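Local coordinates for protein isocitrate dehydrogenase [NAD] subunit 2 (Saccharomyces cerevisiae, PDB 3BLX) that forms, together with subunit IDH1, the octameric mitochondrial enzyme that oxidatively decarboxylates isocitrate to 2-oxoglutarate with NAD(+) in the citric acid cycle, at residues Y22-I27 against I51-C56. Residues are numbered along the deposited sequence; the frame is centred on the assembly and turned at random.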
# COMPACT_ATOMS: atom_id res chain seq x y z
N TYR B 22 19.17 8.58 65.11
CA TYR B 22 18.04 8.51 64.19
C TYR B 22 18.23 7.42 63.13
O TYR B 22 19.32 7.26 62.58
CB TYR B 22 17.85 9.85 63.48
CG TYR B 22 17.40 10.97 64.37
CD1 TYR B 22 18.31 11.91 64.86
CD2 TYR B 22 16.07 11.12 64.71
CE1 TYR B 22 17.90 12.94 65.67
CE2 TYR B 22 15.65 12.15 65.52
CZ TYR B 22 16.57 13.06 66.00
OH TYR B 22 16.15 14.09 66.81
N THR B 23 17.16 6.68 62.85
CA THR B 23 17.17 5.69 61.78
C THR B 23 16.87 6.32 60.41
O THR B 23 15.88 7.04 60.26
CB THR B 23 16.16 4.56 62.06
OG1 THR B 23 15.03 5.08 62.77
CG2 THR B 23 16.81 3.47 62.89
N VAL B 24 17.73 6.06 59.43
CA VAL B 24 17.58 6.57 58.07
C VAL B 24 17.81 5.50 56.98
O VAL B 24 18.92 4.99 56.83
CB VAL B 24 18.55 7.75 57.83
CG1 VAL B 24 18.54 8.16 56.37
CG2 VAL B 24 18.20 8.92 58.72
N SER B 25 16.77 5.18 56.20
CA SER B 25 16.90 4.20 55.12
C SER B 25 17.92 4.70 54.11
O SER B 25 18.13 5.89 54.00
CB SER B 25 15.55 3.98 54.44
OG SER B 25 14.56 3.53 55.35
N PHE B 26 18.56 3.80 53.38
CA PHE B 26 19.51 4.27 52.39
C PHE B 26 19.15 4.07 50.91
O PHE B 26 18.72 5.02 50.25
CB PHE B 26 20.91 3.76 52.67
CG PHE B 26 21.97 4.73 52.29
CD1 PHE B 26 22.54 5.56 53.24
CD2 PHE B 26 22.37 4.87 50.97
CE1 PHE B 26 23.51 6.47 52.89
CE2 PHE B 26 23.33 5.79 50.61
CZ PHE B 26 23.90 6.59 51.57
N ILE B 27 19.32 2.87 50.37
CA ILE B 27 19.17 2.66 48.93
C ILE B 27 20.40 3.22 48.26
O ILE B 27 20.38 4.32 47.76
CB ILE B 27 17.95 3.37 48.30
CG1 ILE B 27 16.69 3.16 49.14
CG2 ILE B 27 17.75 2.92 46.84
CD1 ILE B 27 15.51 3.94 48.64
N ILE B 51 22.99 9.36 63.32
CA ILE B 51 22.32 8.59 62.28
C ILE B 51 22.91 7.19 62.08
O ILE B 51 24.12 7.02 61.92
CB ILE B 51 22.32 9.35 60.93
CG1 ILE B 51 21.54 10.66 61.04
CG2 ILE B 51 21.75 8.49 59.80
CD1 ILE B 51 21.75 11.58 59.89
N GLU B 52 22.03 6.19 62.10
CA GLU B 52 22.39 4.82 61.73
C GLU B 52 21.64 4.46 60.44
O GLU B 52 20.43 4.68 60.34
CB GLU B 52 22.02 3.85 62.86
CG GLU B 52 20.55 3.88 63.24
CD GLU B 52 20.24 3.04 64.46
OE1 GLU B 52 21.01 3.09 65.45
OE2 GLU B 52 19.20 2.34 64.43
N TRP B 53 22.36 3.92 59.47
CA TRP B 53 21.77 3.59 58.18
C TRP B 53 20.93 2.31 58.18
O TRP B 53 20.63 1.76 59.23
CB TRP B 53 22.88 3.50 57.15
CG TRP B 53 23.72 4.74 57.11
CD1 TRP B 53 25.05 4.85 57.38
CD2 TRP B 53 23.27 6.07 56.79
NE1 TRP B 53 25.47 6.15 57.24
CE2 TRP B 53 24.40 6.92 56.87
CE3 TRP B 53 22.04 6.63 56.42
CZ2 TRP B 53 24.32 8.28 56.61
CZ3 TRP B 53 21.97 7.98 56.16
CH2 TRP B 53 23.10 8.79 56.25
N GLU B 54 20.54 1.85 57.00
CA GLU B 54 19.66 0.69 56.88
C GLU B 54 19.40 0.38 55.41
O GLU B 54 18.26 0.33 54.98
CB GLU B 54 18.33 0.95 57.60
CG GLU B 54 17.43 -0.28 57.75
CD GLU B 54 16.23 -0.05 58.67
OE1 GLU B 54 16.25 0.94 59.45
OE2 GLU B 54 15.27 -0.86 58.63
N SER B 55 20.47 0.16 54.66
CA SER B 55 20.37 0.04 53.20
C SER B 55 19.20 -0.82 52.73
O SER B 55 19.05 -1.96 53.15
CB SER B 55 21.69 -0.48 52.62
OG SER B 55 22.26 -1.46 53.46
N CYS B 56 18.37 -0.24 51.85
CA CYS B 56 17.20 -0.91 51.29
C CYS B 56 17.43 -1.31 49.84
O CYS B 56 18.22 -0.69 49.14
CB CYS B 56 15.99 0.02 51.31
SG CYS B 56 15.54 0.67 52.92
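Residues 22-27 and 51-56 run alongside each other in the same general direction, joined at their start by a short parallel beta pairing, Tyr22 abreast of Ile51 and Thr23 of Glu52; the centre of the contact is about 18 Å from the centre of the chain. Two backbone hydrogen bonds hold it: Glu52 N gives to Tyr22 O (3.0 Å) and Val24 N to Glu52 O (3.2 Å). Further along, the contact relies more on side chains. Trp53 is gripped on both faces of its indole: Ile51 CG2 sits over one, offset toward the rim, and Phe26 drives its edge into the other in a T-shaped stack, planes at 83° and Phe26 CD1 3.4 Å from Trp53 CE3. Val24 lays CG1 at the edge of the indole, near its plane and against CZ3 of Trp53; chi1 of 172°, which sets that methyl opposite the backbone N, puts it there, while CG2 of Val24 packs on Ile51 CG2 at 3.7 Å. Helix 33-45 links the two segments, so strand 22-23, the helix and strand 51-52 make a beta-alpha-beta unit in this isocitrate/isopropylmalate dehydrogenase fold; that helix sends Lys41 to Phe26 in a cation-pi contact and Phe44 to Trp53. Ser25 and Glu54 turn to the other side, where Asn80 hydrogen-bonds both Ser25 OG and Glu54 OE1. Near the far end Ser25 CB rests against Cys56 SG (3.6 Å), and Ile27 CG1 lies 3.9 Å from Cys56 CB.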